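Local structure of uncharacterized protein (Vibrio parahaemolyticus, 1ZBP) at residues F142-I148 with K241-G246; E39-I43 with S183-W189; Y116-S120 with I229-V234. The protein is of unknown function but belongs to the ImpE family, joining an N-terminal array of helices to a largely antiparallel beta domain. All blocks are in the same frame, centred on the assembly; numbering follows the deposited sequence.

Contact 1 (F142-I148 with K241-G246); sequences FSDVRDI and KCWLVG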
# COMPACT_ATOMS: atom_id res chain seq x y z
N PHE A 142 7.11 -10.77 19.71
CA PHE A 142 6.10 -9.77 20.09
C PHE A 142 4.76 -10.52 20.22
O PHE A 142 4.42 -11.34 19.37
CB PHE A 142 5.99 -8.70 18.99
CG PHE A 142 7.22 -7.83 18.87
CD1 PHE A 142 7.45 -6.80 19.79
CD2 PHE A 142 8.16 -8.06 17.88
CE1 PHE A 142 8.62 -6.03 19.72
CE2 PHE A 142 9.32 -7.30 17.80
CZ PHE A 142 9.56 -6.28 18.73
N SER A 143 4.00 -10.23 21.28
CA SER A 143 2.73 -10.93 21.51
C SER A 143 1.58 -10.47 20.62
O SER A 143 0.52 -11.10 20.62
CB SER A 143 2.29 -10.76 22.96
OG SER A 143 1.91 -9.42 23.20
N ASP A 144 1.78 -9.39 19.87
CA ASP A 144 0.73 -8.89 18.99
C ASP A 144 1.24 -7.85 17.99
O ASP A 144 2.19 -7.12 18.27
CB ASP A 144 -0.40 -8.31 19.84
CG ASP A 144 -1.64 -7.98 19.04
OD1 ASP A 144 -1.84 -8.60 17.97
OD2 ASP A 144 -2.43 -7.12 19.48
N VAL A 145 0.58 -7.80 16.83
CA VAL A 145 0.95 -6.90 15.75
C VAL A 145 -0.29 -6.33 15.04
O VAL A 145 -1.24 -7.06 14.71
CB VAL A 145 1.83 -7.63 14.71
CG1 VAL A 145 2.00 -6.80 13.47
CG2 VAL A 145 3.20 -7.92 15.33
N ARG A 146 -0.27 -5.03 14.79
CA ARG A 146 -1.38 -4.40 14.12
C ARG A 146 -0.96 -3.05 13.54
O ARG A 146 -0.03 -2.43 14.05
CB ARG A 146 -2.50 -4.23 15.13
CG ARG A 146 -3.84 -3.98 14.52
CD ARG A 146 -4.21 -2.51 14.59
NE ARG A 146 -4.26 -2.01 15.95
CZ ARG A 146 -5.04 -1.01 16.32
NH1 ARG A 146 -5.82 -0.41 15.43
NH2 ARG A 146 -5.03 -0.59 17.59
N ASP A 147 -1.61 -2.60 12.47
CA ASP A 147 -1.27 -1.30 11.89
C ASP A 147 -1.86 -0.21 12.80
O ASP A 147 -2.97 -0.36 13.31
CB ASP A 147 -1.86 -1.17 10.48
CG ASP A 147 -1.30 0.02 9.70
OD1 ASP A 147 -1.29 1.15 10.23
OD2 ASP A 147 -0.86 -0.19 8.55
N ILE A 148 -1.12 0.87 13.03
CA ILE A 148 -1.61 1.94 13.91
C ILE A 148 -2.88 2.57 13.33
O ILE A 148 -3.82 2.88 14.07
CB ILE A 148 -0.52 3.04 14.13
CG1 ILE A 148 0.61 2.46 14.99
CG2 ILE A 148 -1.14 4.26 14.84
CD1 ILE A 148 1.80 3.42 15.17
N LYS A 241 3.83 3.94 6.56
CA LYS A 241 3.10 3.19 7.57
C LYS A 241 3.96 2.96 8.81
O LYS A 241 5.18 2.85 8.72
CB LYS A 241 2.60 1.86 6.98
CG LYS A 241 1.63 2.02 5.79
CD LYS A 241 1.04 0.69 5.31
CE LYS A 241 0.07 0.90 4.13
NZ LYS A 241 -0.56 -0.39 3.67
N CYS A 242 3.30 2.88 9.96
CA CYS A 242 3.99 2.68 11.25
C CYS A 242 3.06 1.62 11.87
O CYS A 242 1.86 1.78 11.82
CB CYS A 242 3.99 4.01 12.06
SG CYS A 242 5.47 4.43 13.17
N TRP A 243 3.63 0.54 12.40
CA TRP A 243 2.87 -0.56 13.00
C TRP A 243 3.12 -0.65 14.49
O TRP A 243 4.19 -0.31 14.99
CB TRP A 243 3.25 -1.92 12.37
CG TRP A 243 2.66 -2.20 11.00
CD1 TRP A 243 1.94 -1.35 10.23
CD2 TRP A 243 2.77 -3.43 10.25
NE1 TRP A 243 1.59 -1.96 9.05
CE2 TRP A 243 2.08 -3.24 9.04
CE3 TRP A 243 3.39 -4.67 10.49
CZ2 TRP A 243 1.99 -4.23 8.06
CZ3 TRP A 243 3.29 -5.67 9.51
CH2 TRP A 243 2.59 -5.44 8.31
N LEU A 244 2.12 -1.14 15.21
CA LEU A 244 2.23 -1.33 16.64
C LEU A 244 2.64 -2.79 16.82
O LEU A 244 1.85 -3.70 16.56
CB LEU A 244 0.87 -1.09 17.29
CG LEU A 244 0.81 -1.13 18.82
CD1 LEU A 244 1.71 -0.03 19.40
CD2 LEU A 244 -0.64 -0.92 19.26
N VAL A 245 3.88 -3.03 17.25
CA VAL A 245 4.36 -4.40 17.47
C VAL A 245 4.61 -4.56 18.95
O VAL A 245 5.58 -4.01 19.49
CB VAL A 245 5.68 -4.70 16.71
CG1 VAL A 245 5.42 -4.85 15.23
CG2 VAL A 245 6.68 -3.60 16.93
N GLY A 246 3.75 -5.31 19.61
CA GLY A 246 3.92 -5.47 21.04
C GLY A 246 3.53 -4.19 21.75
O GLY A 246 2.36 -3.86 21.82
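Val145 to Asp147 pair with Trp243 to Val245 as neighbouring antiparallel strands inside the large antiparallel sheet of the ImpE region. Arg146 and Leu244 form the hydrogen-bonded pair: Leu244 N reaches Arg146 O at 2.8 Å, and Arg146 N returns a bond to Leu244 O. The ladder runs on past the strand, where Gly246 N gives a 2.7 Å bond to Asp144 O. On the face shared by Val145 and Val245 the two valines stand side by side, CG2 of Val145 3.8 Å from CG1 of Val245. Val245 CB also sits over one face of the Phe142 ring, 4.2 Å from its centroid, a CH-pi contact. At the other end the carboxylate of Asp147 crosses the indole of Trp243 with the planes 57° apart. CG of Asp147 is anti to the backbone N (chi1 -167°), which puts OD2 3.1 Å from Trp243 NE1, a bent, weak bond; OD1 is held by Tyr210 and the backbone N of Asp149. Strand 135-137 flanks 140-147 on one side, with Phe135 against Val145, while strand 248-251 lies beyond 242-245, its Leu250 against Val245.

Contact 2 (E39-I43 with S183-W189); sequences ELLCI and SLLESVW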
# COMPACT_ATOMS: atom_id res chain seq x y z
N GLU A 39 7.06 6.08 -13.14
CA GLU A 39 7.27 5.73 -11.74
C GLU A 39 6.83 6.86 -10.83
O GLU A 39 6.05 6.66 -9.90
CB GLU A 39 8.74 5.37 -11.47
CG GLU A 39 9.09 3.93 -11.81
CD GLU A 39 10.53 3.57 -11.46
OE1 GLU A 39 10.84 2.37 -11.41
OE2 GLU A 39 11.34 4.49 -11.25
N LEU A 40 7.32 8.07 -11.11
CA LEU A 40 6.97 9.24 -10.31
C LEU A 40 5.50 9.62 -10.46
O LEU A 40 4.98 10.45 -9.70
CB LEU A 40 7.88 10.42 -10.68
CG LEU A 40 9.39 10.11 -10.61
CD1 LEU A 40 10.20 11.37 -10.91
CD2 LEU A 40 9.76 9.57 -9.23
N LEU A 41 4.82 9.03 -11.43
CA LEU A 41 3.40 9.29 -11.64
C LEU A 41 2.57 8.42 -10.70
O LEU A 41 1.51 8.83 -10.21
CB LEU A 41 3.01 9.01 -13.10
CG LEU A 41 3.27 10.17 -14.06
CD1 LEU A 41 3.03 9.71 -15.49
CD2 LEU A 41 2.35 11.34 -13.72
N CYS A 42 3.05 7.20 -10.46
CA CYS A 42 2.36 6.29 -9.56
C CYS A 42 2.48 6.78 -8.12
O CYS A 42 1.54 6.67 -7.32
CB CYS A 42 2.92 4.88 -9.70
SG CYS A 42 2.57 4.17 -11.31
N ILE A 43 3.65 7.34 -7.79
CA ILE A 43 3.88 7.87 -6.45
C ILE A 43 2.94 9.05 -6.20
O ILE A 43 2.43 9.23 -5.09
CB ILE A 43 5.34 8.34 -6.28
CG1 ILE A 43 6.30 7.17 -6.46
CG2 ILE A 43 5.54 8.95 -4.90
CD1 ILE A 43 7.76 7.56 -6.40
N SER A 183 14.31 0.33 -7.10
CA SER A 183 13.83 1.27 -8.09
C SER A 183 13.07 2.35 -7.34
O SER A 183 12.67 2.13 -6.20
CB SER A 183 12.87 0.57 -9.04
OG SER A 183 11.60 0.44 -8.41
N LEU A 184 12.87 3.49 -7.99
CA LEU A 184 12.17 4.62 -7.41
C LEU A 184 10.77 4.25 -6.89
O LEU A 184 10.48 4.38 -5.69
CB LEU A 184 12.02 5.74 -8.46
CG LEU A 184 13.25 6.14 -9.29
CD1 LEU A 184 12.80 6.87 -10.54
CD2 LEU A 184 14.20 7.02 -8.47
N LEU A 185 9.91 3.79 -7.79
CA LEU A 185 8.55 3.42 -7.43
C LEU A 185 8.51 2.33 -6.34
O LEU A 185 7.69 2.40 -5.42
CB LEU A 185 7.80 2.94 -8.66
CG LEU A 185 6.36 2.45 -8.48
CD1 LEU A 185 5.55 3.44 -7.65
CD2 LEU A 185 5.73 2.25 -9.85
N GLU A 186 9.38 1.34 -6.45
CA GLU A 186 9.41 0.28 -5.46
C GLU A 186 9.62 0.79 -4.03
O GLU A 186 9.43 0.05 -3.07
CB GLU A 186 10.48 -0.76 -5.81
CG GLU A 186 10.20 -1.55 -7.08
CD GLU A 186 11.10 -2.77 -7.20
OE1 GLU A 186 12.05 -2.86 -6.40
OE2 GLU A 186 10.87 -3.63 -8.07
N SER A 187 10.01 2.05 -3.88
CA SER A 187 10.21 2.61 -2.54
C SER A 187 8.87 2.67 -1.80
O SER A 187 8.84 2.47 -0.58
CB SER A 187 10.87 4.00 -2.61
OG SER A 187 10.10 4.90 -3.39
N VAL A 188 7.78 2.94 -2.52
CA VAL A 188 6.44 2.99 -1.91
C VAL A 188 5.55 1.78 -2.27
O VAL A 188 4.55 1.53 -1.59
CB VAL A 188 5.66 4.32 -2.24
CG1 VAL A 188 6.35 5.51 -1.56
CG2 VAL A 188 5.59 4.55 -3.73
N TRP A 189 5.90 1.04 -3.33
CA TRP A 189 5.18 -0.19 -3.74
C TRP A 189 6.26 -1.25 -3.70
O TRP A 189 6.89 -1.56 -4.72
CB TRP A 189 4.60 -0.08 -5.16
CG TRP A 189 3.43 0.87 -5.27
CD1 TRP A 189 2.80 1.51 -4.25
CD2 TRP A 189 2.75 1.28 -6.47
NE1 TRP A 189 1.77 2.29 -4.72
CE2 TRP A 189 1.72 2.17 -6.08
CE3 TRP A 189 2.90 0.97 -7.83
CZ2 TRP A 189 0.86 2.77 -7.00
CZ3 TRP A 189 2.04 1.57 -8.74
CH2 TRP A 189 1.04 2.46 -8.33
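Leu185 lies against one turn of helix 31-44, its CB 3.5 Å from CG of Glu39 and its CD1 3.6 Å from CB of Cys42. With CG anti to the backbone N (chi1 178°), CD1 of Leu185 is placed between Cys42 and the Trp189 ring, over one face of the indole near its rim. Cys42 meets both residues: its CB comes within 3.4 Å of Trp189 CH2, and its SG makes an oblique sulfur-aromatic contact with the six-membered ring, 4.6 Å from the centroid. Ile43 slides past Leu185 in the opposite direction, and its CG1 reaches CG2 of Val188 at 3.8 Å, the two side chains crossing at about a right angle.

Behind this apolar shell, Leu185 O accepts from Val188 N at 3.0 Å. Trp189 N also bonds to Leu185 O, at 3.1 Å, and the two bonds fold Leu185 to Trp189 into a turn that carries Leu185, Val188 and Trp189. Farther out, Phe159 packs edge-to-face with Trp189, Leu74 and Ala78 of helix 65-84 touch the same indole, and Leu71 touches Leu185. Leu13 of helix 13-25 adds to Ile43. This is buried hydrophobic packing of a helix in the N-terminal array against the loop, helical in its backbone angles at 184-187, between strands 173-178 and 189-196, and it ties the helical part of the chain to the edge region of the large antiparallel sheet.

Contact 3 (Y116-S120 with I229-V234); sequences YEQVS and IADKEV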
# COMPACT_ATOMS: atom_id res chain seq x y z
N TYR A 116 -19.53 10.14 11.14
CA TYR A 116 -18.46 9.76 12.05
C TYR A 116 -18.95 9.04 13.29
O TYR A 116 -18.16 8.68 14.17
CB TYR A 116 -17.65 10.99 12.47
CG TYR A 116 -17.20 11.84 11.30
CD1 TYR A 116 -16.68 11.26 10.15
CD2 TYR A 116 -17.28 13.24 11.35
CE1 TYR A 116 -16.26 12.03 9.07
CE2 TYR A 116 -16.87 14.02 10.27
CZ TYR A 116 -16.36 13.41 9.13
OH TYR A 116 -15.95 14.16 8.06
N GLU A 117 -20.26 8.83 13.39
CA GLU A 117 -20.82 8.14 14.54
C GLU A 117 -20.80 6.65 14.25
O GLU A 117 -20.65 5.82 15.15
CB GLU A 117 -22.25 8.61 14.81
CG GLU A 117 -22.77 8.26 16.21
CD GLU A 117 -21.98 8.96 17.33
OE1 GLU A 117 -20.78 8.66 17.50
OE2 GLU A 117 -22.58 9.81 18.03
N GLN A 118 -20.95 6.31 12.97
CA GLN A 118 -20.94 4.91 12.55
C GLN A 118 -19.49 4.43 12.37
O GLN A 118 -19.19 3.26 12.57
CB GLN A 118 -21.73 4.75 11.25
CG GLN A 118 -22.01 3.30 10.86
CD GLN A 118 -22.65 3.18 9.49
OE1 GLN A 118 -22.81 2.08 8.95
NE2 GLN A 118 -23.04 4.32 8.91
N VAL A 119 -18.60 5.35 11.99
CA VAL A 119 -17.20 5.01 11.81
C VAL A 119 -16.60 4.67 13.17
O VAL A 119 -15.78 3.75 13.29
CB VAL A 119 -16.39 6.18 11.17
CG1 VAL A 119 -17.08 6.68 9.91
CG2 VAL A 119 -16.22 7.31 12.16
N SER A 120 -17.03 5.41 14.19
CA SER A 120 -16.56 5.20 15.56
C SER A 120 -17.06 3.86 16.07
O SER A 120 -16.38 3.20 16.84
CB SER A 120 -17.09 6.32 16.46
OG SER A 120 -16.63 6.18 17.79
N ILE A 229 -10.21 11.86 12.98
CA ILE A 229 -11.47 12.04 12.27
C ILE A 229 -12.22 13.27 12.80
O ILE A 229 -12.06 14.38 12.29
CB ILE A 229 -12.37 10.79 12.42
CG1 ILE A 229 -11.60 9.55 11.94
CG2 ILE A 229 -13.64 10.95 11.60
CD1 ILE A 229 -10.96 9.70 10.57
N ALA A 230 -13.06 13.06 13.81
CA ALA A 230 -13.82 14.15 14.41
C ALA A 230 -13.33 14.30 15.83
O ALA A 230 -12.28 14.90 16.09
CB ALA A 230 -15.31 13.82 14.40
N ASP A 231 -14.10 13.73 16.75
CA ASP A 231 -13.77 13.76 18.16
C ASP A 231 -13.67 12.34 18.70
O ASP A 231 -13.53 12.13 19.91
CB ASP A 231 -14.84 14.55 18.94
CG ASP A 231 -16.25 14.29 18.43
OD1 ASP A 231 -16.54 13.15 18.02
OD2 ASP A 231 -17.07 15.23 18.46
N LYS A 232 -13.74 11.37 17.80
CA LYS A 232 -13.64 9.97 18.19
C LYS A 232 -12.19 9.54 18.33
O LYS A 232 -11.28 10.36 18.22
CB LYS A 232 -14.33 9.06 17.16
CG LYS A 232 -15.82 9.28 17.01
CD LYS A 232 -16.12 10.54 16.23
CE LYS A 232 -17.62 10.77 16.16
NZ LYS A 232 -18.20 10.89 17.54
N GLU A 233 -11.99 8.25 18.58
CA GLU A 233 -10.65 7.69 18.71
C GLU A 233 -10.22 7.01 17.40
O GLU A 233 -9.45 6.06 17.40
CB GLU A 233 -10.58 6.69 19.88
CG GLU A 233 -11.71 5.65 19.94
CD GLU A 233 -11.69 4.64 18.79
OE1 GLU A 233 -10.68 3.92 18.64
OE2 GLU A 233 -12.70 4.57 18.05
N VAL A 234 -10.72 7.52 16.28
CA VAL A 234 -10.39 6.99 14.96
C VAL A 234 -9.31 7.88 14.32
O VAL A 234 -9.57 9.04 13.99
CB VAL A 234 -11.63 6.97 14.04
CG1 VAL A 234 -11.28 6.35 12.71
CG2 VAL A 234 -12.75 6.20 14.72
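Lys232 NZ is shared by two carboxylates, one from each segment. Asp231 OD1 lies 2.8 Å from Lys232 NZ and is met nearly along its own C-O axis, whereas Glu117 OE1 of the helix stands 3.4 Å from Lys232 NZ, a weak bond in a longer salt bridge. The lysine therefore probably offsets the like charges of Glu117 and Asp231. Bends at chi2 (76°) and chi4 (59°) lay its chain along the helix from Ser120 to Tyr116 and place NZ beside Glu117 OE1. On the way the methylenes lie against the helix: Lys232 CG is 3.3 Å from CB of Ser120, and Lys232 CE is 3.7 Å from CB of Tyr116.

The contact sets the N-terminal part of helix 116-129 against the turn between strands 224-228 and 235-239, a beta hairpin whose end is closed by Ile229 N bonding to Val234 O at 3.1 Å. That helix is part of a predicted coiled-coil stretch.

Beside the charged group, the hairpin turn offers apolar groups to Tyr116. Ile229 CG2 lies over one face of the phenol ring, 3.8 Å from its centroid and 29° off the normal, and Ala230 CB approaches Tyr116 CD2 at 3.7 Å from an oblique direction. Deeper in, Val234 CG2 comes to 4.0 Å from Ser120 CA and looser contacts join Val119 to Ile229 and Val234. Phe107 and Met111 of helix 98-113 extend this apolar patch, touching Val234 and Ile229, while Gln228 NE2, on strand 224-228, bonds to Lys232 O.

Each contact joins an earlier part of the chain to a later one, and their segments alternate: 39-43, 116-120 and 142-148 come first, followed in turn by their partners at 183-189, 229-234 and 241-246. Contact 1 lies within the eight-stranded antiparallel sheet, while contacts 2 and 3 bring helices to turns of the beta region, on opposite sides of the chain's centre with their own centres about 32 Å apart. Contact 1 is about 25 Å from contact 2 and about 21 Å from contact 3, centre to centre. Trp226, on the strand leading into the contact 3 turn, touches Ile148 and Cys242 of contact 1. Contacts 2 and 3 thus join helices to the beta region at two separate places.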